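Local structure of hypothetical sugar ABC-transporter sugar binding protein (Arthrobacter globiformis, 7BVT) at residues Ala41-Ala46 against Lys330-Leu335; Val92-Ile97 against Lys131-Pro136; Thr149-Ala154 against Asn160-Trp165; Glu226-Leu231 against Ala396-Ala401. The protein binds cyclic alpha-maltosyl-1,6-maltose and probably delivers it to an ABC transporter for uptake. All coordinates share one frame; numbering follows the deposited sequence.

Contact 1: residues Ala41-Ala46 against Lys330-Leu335; sequences ADAFDA and KETGML
The A43 methyl is the centre of this contact between two helices, and two consecutive residues of 330-335 close on it. On the inner, buried side T332 sets CG2 3.9 Å from A43 CB, and W328, one turn earlier in helix 322-332, also packs on A43. E331 comes to the same methyl with its acid end, nearer in distance but on the more open side: its OE2 lies 3.5 Å from A43 CB and its CG 3.8 Å. With CG held between the backbone N and the carbonyl carbon (chi1 84°) and the chain extended beyond it, the carboxylate runs alongside A43 at this margin, where M47 is a further neighbour and E327 brings a like charge close. Shortening E331 to an alanine is likely to uncover one flank of the A43 methyl and leave M47 without that neighbour. T332 turns its hydroxyl back on its own chain: OG1 is bonded to W328 O and accepts from M334 N at 3.1 Å. That second bond makes an ST turn where helix 322-332 ends, with G333 following at positive phi, and the contact is helix-on-helix packing, small methyl against helix end, in a solute-binding protein fold.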
loop_
_atom_site.group_PDB
_atom_site.type_symbol
_atom_site.label_atom_id
_atom_site.label_comp_id
_atom_site.label_asym_id
_atom_site.label_seq_id
_atom_site.Cartn_x
_atom_site.Cartn_y
_atom_site.Cartn_z
ATOM N N ALA A 41 -4.403 -16.945 4.609
ATOM C CA ALA A 41 -5.144 -17.951 3.842
ATOM C C ALA A 41 -6.027 -18.752 4.809
ATOM O O ALA A 41 -7.207 -19.019 4.474
ATOM C CB ALA A 41 -4.209 -18.808 3.043
ATOM N N ASP A 42 -5.526 -19.101 5.993
ATOM C CA ASP A 42 -6.381 -19.789 7.003
ATOM C C ASP A 42 -7.572 -18.905 7.378
ATOM O O ASP A 42 -8.717 -19.414 7.501
ATOM C CB ASP A 42 -5.624 -20.114 8.297
ATOM C CG ASP A 42 -4.521 -21.132 8.124
ATOM O OD1 ASP A 42 -4.510 -21.833 7.092
ATOM O OD2 ASP A 42 -3.652 -21.157 9.019
ATOM N N ALA A 43 -7.341 -17.623 7.603
ATOM C CA ALA A 43 -8.426 -16.685 7.972
ATOM C C ALA A 43 -9.454 -16.640 6.829
ATOM O O ALA A 43 -10.672 -16.572 7.110
ATOM C CB ALA A 43 -7.864 -15.303 8.234
ATOM N N PHE A 44 -8.973 -16.532 5.605
ATOM C CA PHE A 44 -9.872 -16.392 4.447
ATOM C C PHE A 44 -10.683 -17.668 4.267
ATOM O O PHE A 44 -11.874 -17.589 4.058
ATOM C CB PHE A 44 -9.111 -16.079 3.170
ATOM C CG PHE A 44 -10.022 -15.755 2.027
ATOM C CD1 PHE A 44 -10.896 -14.661 2.149
ATOM C CD2 PHE A 44 -10.125 -16.576 0.923
ATOM C CE1 PHE A 44 -11.745 -14.340 1.116
ATOM C CE2 PHE A 44 -10.958 -16.244 -0.125
ATOM C CZ PHE A 44 -11.784 -15.120 -0.030
ATOM N N ASP A 45 -10.021 -18.827 4.340
ATOM C CA ASP A 45 -10.741 -20.119 4.242
ATOM C C ASP A 45 -11.795 -20.213 5.336
ATOM O O ASP A 45 -12.864 -20.722 5.011
ATOM C CB ASP A 45 -9.765 -21.285 4.354
ATOM C CG ASP A 45 -8.841 -21.450 3.167
ATOM O OD1 ASP A 45 -9.142 -20.965 2.053
ATOM O OD2 ASP A 45 -7.817 -22.109 3.355
ATOM N N ALA A 46 -11.546 -19.748 6.559
ATOM C CA ALA A 46 -12.534 -19.830 7.662
ATOM C C ALA A 46 -13.744 -18.947 7.319
ATOM O O ALA A 46 -14.885 -19.350 7.548
ATOM C CB ALA A 46 -11.936 -19.397 8.975
ATOM N N LYS A 330 -8.739 -7.890 12.464
ATOM C CA LYS A 330 -8.158 -8.273 13.779
ATOM C C LYS A 330 -7.240 -9.484 13.613
ATOM O O LYS A 330 -6.136 -9.485 14.165
ATOM C CB LYS A 330 -9.224 -8.658 14.793
ATOM C CG LYS A 330 -9.989 -7.518 15.444
ATOM C CD LYS A 330 -11.038 -8.157 16.337
ATOM C CE LYS A 330 -11.834 -7.229 17.203
ATOM N NZ LYS A 330 -12.858 -8.014 17.932
ATOM N N GLU A 331 -7.701 -10.493 12.908
ATOM C CA GLU A 331 -7.011 -11.790 12.836
ATOM C C GLU A 331 -5.879 -11.760 11.824
ATOM O O GLU A 331 -4.953 -12.580 11.985
ATOM C CB GLU A 331 -8.042 -12.897 12.695
ATOM C CG GLU A 331 -8.550 -13.215 11.328
ATOM C CD GLU A 331 -9.805 -14.100 11.433
ATOM O OE1 GLU A 331 -10.183 -14.461 12.580
ATOM O OE2 GLU A 331 -10.455 -14.396 10.391
ATOM N N THR A 332 -5.874 -10.860 10.829
ATOM C CA THR A 332 -4.780 -10.862 9.829
ATOM C C THR A 332 -3.733 -9.754 10.127
ATOM O O THR A 332 -2.679 -9.799 9.534
ATOM C CB THR A 332 -5.339 -10.644 8.415
ATOM O OG1 THR A 332 -5.957 -9.354 8.481
ATOM C CG2 THR A 332 -6.298 -11.738 7.981
ATOM N N GLY A 333 -4.073 -8.776 10.948
ATOM C CA GLY A 333 -3.241 -7.568 11.151
ATOM C C GLY A 333 -3.303 -6.601 9.973
ATOM O O GLY A 333 -2.488 -5.658 9.899
ATOM N N MET A 334 -4.223 -6.843 9.057
ATOM C CA MET A 334 -4.436 -5.917 7.917
ATOM C C MET A 334 -5.369 -4.814 8.368
ATOM O O MET A 334 -6.127 -4.958 9.313
ATOM C CB MET A 334 -4.922 -6.640 6.652
ATOM C CG MET A 334 -3.897 -7.654 6.249
ATOM S SD MET A 334 -3.982 -8.376 4.618
ATOM C CE MET A 334 -5.365 -9.427 4.981
ATOM N N LEU A 335 -5.241 -3.638 7.752
ATOM C CA LEU A 335 -6.064 -2.498 8.165
ATOM C C LEU A 335 -7.450 -2.626 7.542
ATOM O O LEU A 335 -7.576 -3.118 6.420
ATOM C CB LEU A 335 -5.399 -1.195 7.704
ATOM C CG LEU A 335 -3.959 -1.021 8.140
ATOM C CD1 LEU A 335 -3.394 0.277 7.634
ATOM C CD2 LEU A 335 -3.838 -1.056 9.659
#

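Contact 2: residues Val92-Ile97 against Lys131-Pro136; sequences VWVPQI and KQVSVP
V94 carries its CG1 anti to the backbone N (chi1 171°), and S134 holds OG between its own backbone N and carbonyl carbon (chi1 67°); together these torsions set the valine fork against the serine. The two methyls of V94 meet S134 together from one side, so that OG and CB sit over the notch of the fork. CG1 lies 3.4 Å from S134 OG and CG2 3.6 Å from the same oxygen, while S134 CB is 3.7 Å from each methyl. The fit is close, but it is van der Waals contact between methyls and a hydroxyl oxygen. Beside it, V133 adds a looser apolar touch, its CG2 standing 4.1 Å from V94 CG1.

Helix 94-100 thus lies, at V94, against the break in strand 131-136. The loop there has its own brace: Q132, the centre of an inverse gamma turn, gives NE2 to S134 O at 2.9 Å, the donor almost in line with the C=O bond (171°), and the same NE2 also bonds to T123 O. Q132 therefore probably helps to hold S134, the residue that V94 packs on, in place. I128 of strand 127-128 packs on both V94 and V133, and Q298 of strand 292-301 also meets V94. With the fork cut back to an alanine here, a gap would probably open beside S134, and V133 CG2 would lose its methyl partner across the contact. The chemistry implies a buried seam in which shape does the joining across the two segments, while the polar bonding of Q132 serves to fix the strand's loop.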
loop_
_atom_site.group_PDB
_atom_site.type_symbol
_atom_site.label_atom_id
_atom_site.label_comp_id
_atom_site.label_asym_id
_atom_site.label_seq_id
_atom_site.Cartn_x
_atom_site.Cartn_y
_atom_site.Cartn_z
ATOM N N VAL A 92 -2.064 -2.530 -7.540
ATOM C CA VAL A 92 -1.533 -2.020 -8.836
ATOM C C VAL A 92 -1.844 -3.029 -9.951
ATOM O O VAL A 92 -1.628 -2.687 -11.114
ATOM C CB VAL A 92 -0.034 -1.667 -8.723
ATOM C CG1 VAL A 92 0.202 -0.705 -7.571
ATOM C CG2 VAL A 92 0.826 -2.884 -8.566
ATOM N N TRP A 93 -2.347 -4.221 -9.627
ATOM C CA TRP A 93 -2.743 -5.176 -10.694
ATOM C C TRP A 93 -4.086 -4.812 -11.302
ATOM O O TRP A 93 -4.352 -5.258 -12.430
ATOM C CB TRP A 93 -2.789 -6.615 -10.216
ATOM C CG TRP A 93 -1.492 -7.165 -9.745
ATOM C CD1 TRP A 93 -0.247 -6.596 -9.811
ATOM C CD2 TRP A 93 -1.328 -8.467 -9.186
ATOM N NE1 TRP A 93 0.672 -7.463 -9.288
ATOM C CE2 TRP A 93 0.041 -8.608 -8.890
ATOM C CE3 TRP A 93 -2.207 -9.493 -8.869
ATOM C CZ2 TRP A 93 0.535 -9.764 -8.306
ATOM C CZ3 TRP A 93 -1.717 -10.636 -8.271
ATOM C CH2 TRP A 93 -0.361 -10.760 -8.004
ATOM N N VAL A 94 -4.956 -4.149 -10.567
ATOM C CA VAL A 94 -6.370 -3.983 -11.026
ATOM C C VAL A 94 -6.413 -3.470 -12.449
ATOM O O VAL A 94 -7.129 -4.017 -13.281
ATOM C CB VAL A 94 -7.195 -3.106 -10.074
ATOM C CG1 VAL A 94 -8.544 -2.788 -10.661
ATOM C CG2 VAL A 94 -7.343 -3.786 -8.739
ATOM N N PRO A 95 -5.730 -2.378 -12.816
ATOM C CA PRO A 95 -5.855 -1.854 -14.170
ATOM C C PRO A 95 -5.342 -2.820 -15.227
ATOM O O PRO A 95 -5.901 -2.825 -16.305
ATOM C CB PRO A 95 -5.001 -0.551 -14.151
ATOM C CG PRO A 95 -4.829 -0.235 -12.702
ATOM C CD PRO A 95 -4.865 -1.537 -11.956
ATOM N N GLN A 96 -4.359 -3.644 -14.873
ATOM C CA GLN A 96 -3.864 -4.664 -15.820
ATOM C C GLN A 96 -4.915 -5.755 -15.986
ATOM O O GLN A 96 -5.153 -6.213 -17.130
ATOM C CB GLN A 96 -2.540 -5.202 -15.311
ATOM C CG GLN A 96 -1.470 -4.108 -15.288
ATOM C CD GLN A 96 -0.248 -4.629 -14.598
ATOM O OE1 GLN A 96 0.484 -5.420 -15.184
ATOM N NE2 GLN A 96 -0.039 -4.217 -13.348
ATOM N N ILE A 97 -5.490 -6.197 -14.887
ATOM C CA ILE A 97 -6.508 -7.283 -14.923
ATOM C C ILE A 97 -7.734 -6.817 -15.707
ATOM O O ILE A 97 -8.328 -7.606 -16.470
ATOM C CB ILE A 97 -6.845 -7.749 -13.495
ATOM C CG1 ILE A 97 -5.615 -8.453 -12.892
ATOM C CG2 ILE A 97 -8.121 -8.612 -13.487
ATOM C CD1 ILE A 97 -5.686 -8.718 -11.441
ATOM N N LYS A 131 -16.874 2.367 -14.140
ATOM C CA LYS A 131 -17.372 1.174 -13.415
ATOM C C LYS A 131 -16.533 0.927 -12.159
ATOM O O LYS A 131 -15.304 1.124 -12.193
ATOM C CB LYS A 131 -17.225 -0.043 -14.321
ATOM C CG LYS A 131 -18.096 0.002 -15.585
ATOM C CD LYS A 131 -17.720 -1.075 -16.600
ATOM C CE LYS A 131 -18.877 -1.399 -17.528
ATOM N NZ LYS A 131 -18.438 -1.959 -18.833
ATOM N N GLN A 132 -17.177 0.495 -11.098
ATOM C CA GLN A 132 -16.450 0.090 -9.883
ATOM C C GLN A 132 -15.979 -1.336 -10.159
ATOM O O GLN A 132 -16.712 -2.275 -9.827
ATOM C CB GLN A 132 -17.375 0.192 -8.698
ATOM C CG GLN A 132 -16.641 0.011 -7.397
ATOM C CD GLN A 132 -15.766 1.196 -7.086
ATOM O OE1 GLN A 132 -16.254 2.314 -6.916
ATOM N NE2 GLN A 132 -14.460 0.983 -7.028
ATOM N N VAL A 133 -14.803 -1.464 -10.763
ATOM C CA VAL A 133 -14.343 -2.799 -11.249
ATOM C C VAL A 133 -13.569 -3.546 -10.151
ATOM O O VAL A 133 -13.392 -4.755 -10.272
ATOM C CB VAL A 133 -13.493 -2.709 -12.515
ATOM C CG1 VAL A 133 -14.347 -2.199 -13.674
ATOM C CG2 VAL A 133 -12.191 -1.917 -12.311
ATOM N N SER A 134 -13.105 -2.863 -9.106
ATOM C CA SER A 134 -12.485 -3.487 -7.930
ATOM C C SER A 134 -13.016 -2.840 -6.640
ATOM O O SER A 134 -13.464 -1.677 -6.615
ATOM C CB SER A 134 -10.964 -3.463 -7.983
ATOM O OG SER A 134 -10.462 -2.138 -7.895
ATOM N N VAL A 135 -12.921 -3.599 -5.575
ATOM C CA VAL A 135 -13.160 -3.077 -4.215
ATOM C C VAL A 135 -12.037 -3.629 -3.367
ATOM O O VAL A 135 -11.690 -4.801 -3.468
ATOM C CB VAL A 135 -14.578 -3.411 -3.710
ATOM C CG1 VAL A 135 -14.798 -4.914 -3.607
ATOM C CG2 VAL A 135 -14.909 -2.734 -2.409
ATOM N N PRO A 136 -11.474 -2.856 -2.450
ATOM C CA PRO A 136 -10.483 -3.421 -1.538
ATOM C C PRO A 136 -11.133 -4.394 -0.556
ATOM O O PRO A 136 -12.207 -4.174 -0.071
ATOM C CB PRO A 136 -9.960 -2.185 -0.811
ATOM C CG PRO A 136 -11.110 -1.230 -0.811
ATOM C CD PRO A 136 -11.713 -1.437 -2.177
#

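Contact 3: residues Thr149-Ala154 against Asn160-Trp165; sequences TLFAEA and NPPTTW
A helix-loop-helix connection that follows strand 140-147 of the mixed sheet in the solute-binding protein fold is the element at work here: helix 148-153 ends, the chain turns back, and the proline-bearing loop ahead of helix 165-179 passes the far edge of an aromatic side chain of the helix it has just left. F151 is that side chain, and it meets the two consecutive prolines P161 and P162. The contact is local, with only five residues between the segments, yet it is largely buried and wholly apolar across the gap.

The ring of F151 uses its far end. Its CE2 lies 3.9 Å from P162 CD, and CZ of the same ring stands 4.0 Å from that carbon. P162 CD lies at the ring edge, near the ring plane, so the pyrrolidine does not stack on a face of the phenylalanine; the two side chains cross obliquely. F151 has chi1 -94°, off the staggered position near -60°, with its ring directed at the prolines.

Strand 140-147 supplies the common neighbour, for Y144 touches F151, P161 and P162 alike, while Y146 meets F151 and P161. I175 also touches F151, joining helix 148-153 to helix 165-179. The latter helix is opened by T164, whose OG1 caps E167 N at the N-cap position. The remaining touch on P161 is slighter: its CA lies 4.2 Å from F151 CE2, approaching the ring obliquely.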
loop_
_atom_site.group_PDB
_atom_site.type_symbol
_atom_site.label_atom_id
_atom_site.label_comp_id
_atom_site.label_asym_id
_atom_site.label_seq_id
_atom_site.Cartn_x
_atom_site.Cartn_y
_atom_site.Cartn_z
ATOM N N THR A 149 15.705 1.542 21.556
ATOM C CA THR A 149 16.981 1.349 22.297
ATOM C C THR A 149 18.056 2.242 21.663
ATOM O O THR A 149 18.788 2.962 22.399
ATOM C CB THR A 149 17.436 -0.107 22.281
ATOM O OG1 THR A 149 16.312 -0.763 22.897
ATOM C CG2 THR A 149 18.775 -0.284 22.991
ATOM N N LEU A 150 18.128 2.250 20.329
ATOM C CA LEU A 150 19.144 3.076 19.631
ATOM C C LEU A 150 18.848 4.567 19.819
ATOM O O LEU A 150 19.797 5.344 20.010
ATOM C CB LEU A 150 19.179 2.701 18.155
ATOM C CG LEU A 150 20.269 3.415 17.352
ATOM C CD1 LEU A 150 21.616 3.236 18.012
ATOM C CD2 LEU A 150 20.328 2.887 15.946
ATOM N N PHE A 151 17.588 5.001 19.700
ATOM C CA PHE A 151 17.172 6.386 20.021
ATOM C C PHE A 151 17.660 6.770 21.417
ATOM O O PHE A 151 18.260 7.800 21.595
ATOM C CB PHE A 151 15.667 6.561 20.030
ATOM C CG PHE A 151 15.054 7.046 18.735
ATOM C CD1 PHE A 151 15.339 6.438 17.524
ATOM C CD2 PHE A 151 14.173 8.094 18.791
ATOM C CE1 PHE A 151 14.799 6.967 16.348
ATOM C CE2 PHE A 151 13.564 8.546 17.623
ATOM C CZ PHE A 151 13.883 7.958 16.427
ATOM N N ALA A 152 17.461 5.889 22.392
ATOM C CA ALA A 152 17.831 6.203 23.789
ATOM C C ALA A 152 19.357 6.285 23.900
ATOM O O ALA A 152 19.838 7.204 24.595
ATOM C CB ALA A 152 17.200 5.161 24.698
ATOM N N GLU A 153 20.082 5.385 23.250
ATOM C CA GLU A 153 21.563 5.361 23.234
ATOM C C GLU A 153 22.093 6.679 22.678
ATOM O O GLU A 153 23.138 7.152 23.155
ATOM C CB GLU A 153 22.116 4.216 22.417
ATOM C CG GLU A 153 23.588 3.941 22.735
ATOM C CD GLU A 153 24.194 2.694 22.089
ATOM O OE1 GLU A 153 23.460 1.931 21.431
ATOM O OE2 GLU A 153 25.435 2.500 22.249
ATOM N N ALA A 154 21.369 7.282 21.740
ATOM C CA ALA A 154 21.843 8.505 21.063
ATOM C C ALA A 154 21.490 9.724 21.885
ATOM O O ALA A 154 21.784 10.824 21.424
ATOM C CB ALA A 154 21.254 8.559 19.661
ATOM N N ASN A 160 9.327 9.580 21.855
ATOM C CA ASN A 160 9.046 10.895 21.220
ATOM C C ASN A 160 9.576 10.884 19.792
ATOM O O ASN A 160 10.593 11.503 19.514
ATOM C CB ASN A 160 9.721 12.048 21.980
ATOM C CG ASN A 160 9.530 13.443 21.398
ATOM O OD1 ASN A 160 8.424 13.782 20.966
ATOM N ND2 ASN A 160 10.587 14.268 21.424
ATOM N N PRO A 161 9.015 10.100 18.843
ATOM C CA PRO A 161 9.616 10.071 17.512
ATOM C C PRO A 161 9.453 11.431 16.842
ATOM O O PRO A 161 8.575 12.240 17.174
ATOM C CB PRO A 161 8.829 8.979 16.803
ATOM C CG PRO A 161 7.526 8.934 17.520
ATOM C CD PRO A 161 7.873 9.171 18.968
ATOM N N PRO A 162 10.217 11.636 15.758
ATOM C CA PRO A 162 10.089 12.864 14.989
ATOM C C PRO A 162 8.698 13.030 14.373
ATOM O O PRO A 162 8.093 12.020 14.054
ATOM C CB PRO A 162 11.186 12.716 13.950
ATOM C CG PRO A 162 11.439 11.260 13.858
ATOM C CD PRO A 162 11.286 10.759 15.289
ATOM N N THR A 163 8.248 14.269 14.215
ATOM C CA THR A 163 6.897 14.558 13.678
ATOM C C THR A 163 7.015 15.322 12.360
ATOM O O THR A 163 6.027 15.279 11.635
ATOM C CB THR A 163 6.001 15.311 14.655
ATOM O OG1 THR A 163 6.547 16.611 14.834
ATOM C CG2 THR A 163 5.896 14.577 15.966
ATOM N N THR A 164 8.156 15.949 12.090
ATOM C CA THR A 164 8.407 16.708 10.868
ATOM C C THR A 164 9.651 16.181 10.132
ATOM O O THR A 164 10.485 15.528 10.725
ATOM C CB THR A 164 8.554 18.207 11.150
ATOM O OG1 THR A 164 9.785 18.403 11.855
ATOM C CG2 THR A 164 7.396 18.763 11.935
ATOM N N TRP A 165 9.815 16.571 8.872
ATOM C CA TRP A 165 11.062 16.256 8.116
ATOM C C TRP A 165 12.274 16.844 8.837
ATOM O O TRP A 165 13.263 16.185 8.945
ATOM C CB TRP A 165 10.959 16.805 6.714
ATOM C CG TRP A 165 9.960 16.094 5.853
ATOM C CD1 TRP A 165 9.095 15.090 6.203
ATOM C CD2 TRP A 165 9.758 16.341 4.457
ATOM N NE1 TRP A 165 8.379 14.702 5.101
ATOM C CE2 TRP A 165 8.771 15.442 4.028
ATOM C CE3 TRP A 165 10.368 17.165 3.514
ATOM C CZ2 TRP A 165 8.319 15.405 2.701
ATOM C CZ3 TRP A 165 9.941 17.109 2.199
ATOM C CH2 TRP A 165 8.928 16.250 1.805
#

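Contact 4: residues Glu226-Leu231 against Ala396-Ala401; sequences EGAEAL and ASVDDA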
loop_
_atom_site.group_PDB
_atom_site.type_symbol
_atom_site.label_atom_id
_atom_site.label_comp_id
_atom_site.label_asym_id
_atom_site.label_seq_id
_atom_site.Cartn_x
_atom_site.Cartn_y
_atom_site.Cartn_z
ATOM N N GLU A 226 7.213 21.193 -5.348
ATOM C CA GLU A 226 6.814 20.212 -4.306
ATOM C C GLU A 226 7.651 18.971 -4.531
ATOM O O GLU A 226 8.165 18.365 -3.559
ATOM C CB GLU A 226 5.324 19.908 -4.356
ATOM C CG GLU A 226 4.474 21.080 -3.967
ATOM C CD GLU A 226 4.303 22.181 -5.017
ATOM O OE1 GLU A 226 4.658 21.992 -6.205
ATOM O OE2 GLU A 226 3.797 23.234 -4.617
ATOM N N GLY A 227 7.715 18.501 -5.778
ATOM C CA GLY A 227 8.587 17.363 -6.119
ATOM C C GLY A 227 10.027 17.593 -5.721
ATOM O O GLY A 227 10.687 16.670 -5.257
ATOM N N ALA A 228 10.578 18.784 -6.016
ATOM C CA ALA A 228 11.981 19.094 -5.665
ATOM C C ALA A 228 12.133 19.148 -4.136
ATOM O O ALA A 228 13.148 18.656 -3.655
ATOM C CB ALA A 228 12.388 20.425 -6.268
ATOM N N GLU A 229 11.129 19.608 -3.420
ATOM C CA GLU A 229 11.187 19.629 -1.925
ATOM C C GLU A 229 11.332 18.175 -1.433
ATOM O O GLU A 229 12.182 17.873 -0.578
ATOM C CB GLU A 229 9.918 20.251 -1.347
ATOM C CG GLU A 229 10.026 20.489 0.135
ATOM C CD GLU A 229 8.782 21.047 0.795
ATOM O OE1 GLU A 229 7.924 21.576 0.078
ATOM O OE2 GLU A 229 8.713 20.938 2.075
ATOM N N ALA A 230 10.540 17.260 -1.979
ATOM C CA ALA A 230 10.570 15.853 -1.535
ATOM C C ALA A 230 11.900 15.226 -1.939
ATOM O O ALA A 230 12.498 14.484 -1.148
ATOM C CB ALA A 230 9.374 15.074 -2.081
ATOM N N LEU A 231 12.350 15.410 -3.184
ATOM C CA LEU A 231 13.643 14.790 -3.603
ATOM C C LEU A 231 14.835 15.448 -2.875
ATOM O O LEU A 231 15.804 14.738 -2.545
ATOM C CB LEU A 231 13.784 14.854 -5.134
ATOM C CG LEU A 231 15.036 14.134 -5.664
ATOM C CD1 LEU A 231 15.125 12.700 -5.202
ATOM C CD2 LEU A 231 15.115 14.221 -7.196
ATOM N N ALA A 396 23.389 12.726 -10.402
ATOM C CA ALA A 396 22.598 13.806 -11.015
ATOM C C ALA A 396 22.144 14.791 -9.956
ATOM O O ALA A 396 21.992 14.360 -8.779
ATOM C CB ALA A 396 21.376 13.250 -11.729
ATOM N N SER A 397 21.838 16.010 -10.367
ATOM C CA SER A 397 21.237 17.021 -9.473
ATOM C C SER A 397 19.765 16.687 -9.259
ATOM O O SER A 397 19.167 15.960 -10.056
ATOM C CB SER A 397 21.392 18.447 -9.918
ATOM O OG SER A 397 20.676 18.688 -11.096
ATOM N N VAL A 398 19.208 17.185 -8.173
ATOM C CA VAL A 398 17.742 17.077 -7.921
ATOM C C VAL A 398 16.971 17.597 -9.159
ATOM O O VAL A 398 16.038 16.932 -9.661
ATOM C CB VAL A 398 17.424 17.900 -6.665
ATOM C CG1 VAL A 398 15.941 18.198 -6.561
ATOM C CG2 VAL A 398 18.006 17.224 -5.415
ATOM N N ASP A 399 17.305 18.786 -9.654
ATOM C CA ASP A 399 16.571 19.385 -10.803
ATOM C C ASP A 399 16.727 18.527 -12.067
ATOM O O ASP A 399 15.695 18.307 -12.768
ATOM C CB ASP A 399 17.070 20.801 -11.054
ATOM C CG ASP A 399 16.486 21.786 -10.069
ATOM O OD1 ASP A 399 15.728 21.347 -9.177
ATOM O OD2 ASP A 399 16.778 22.990 -10.211
ATOM N N ASP A 400 17.917 18.005 -12.334
ATOM C CA ASP A 400 18.142 17.205 -13.571
ATOM C C ASP A 400 17.451 15.842 -13.440
ATOM O O ASP A 400 16.918 15.335 -14.456
ATOM C CB ASP A 400 19.619 17.008 -13.879
ATOM C CG ASP A 400 20.346 18.240 -14.376
ATOM O OD1 ASP A 400 19.696 19.205 -14.780
ATOM O OD2 ASP A 400 21.573 18.162 -14.367
ATOM N N ALA A 401 17.385 15.271 -12.233
ATOM C CA ALA A 401 16.769 13.936 -12.057
ATOM C C ALA A 401 15.252 14.110 -12.197
ATOM O O ALA A 401 14.577 13.229 -12.777
ATOM C CB ALA A 401 17.205 13.318 -10.738
#
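L231 and V398 face each other as two branched side chains, each held with one branch reaching across. In L231, CG sits anti to the backbone N (chi1 -175°), which sends it out from helix 225-239, and chi2 of 54° then turns CD2 onto the start of helix 398-415. There CD2 lies 3.8 Å from V398 O and 3.9 Å from V398 CA, so the methyl rests on the backbone of the first turn as much as on side chains. Two apolar touches flank it: V398 CG1 at 4.1 Å and A401 CB at 4.2 Å, one turn further on. V398 in turn has CG1 anti to its N (chi1 163°), and that methyl also reaches A228, standing 4.2 Å from A228 CB. A single leucine methyl is thus gripped by residues one helical turn apart, while the valine branch fits between A228 and L231.

I388 and L392 of helix 377-392 and F201 of helix 195-207 close around L231 from outside the two segments. S397 fixes the helix start, its OG accepting from D400 N at 3.1 Å. The result is typical of an N-capped helix packed by its first turn on the side of another helix, within an all-helical corner of the solute-binding fold.

In the fold
Along the chain, contact 1 opens first and closes late, so contacts 2 and 3 both nest in the loop it encloses; contact 4 opens inside that loop and closes beyond it. Contacts 1 and 2 lie nearer the centre of the chain, their own centres 21 Å apart, and both have a touching side chain about 10 Å from a bound glucose. Contacts 2 and 3 pack against strands of the one mixed sheet and lie on opposite sides of the chain's centre, 39 Å apart. Contacts 3 and 4 meet directly, through W165 CZ3 and E229 O at 3.6 Å. The first pair thus lies nearer the bound glycan, while the second forms a joined outer region.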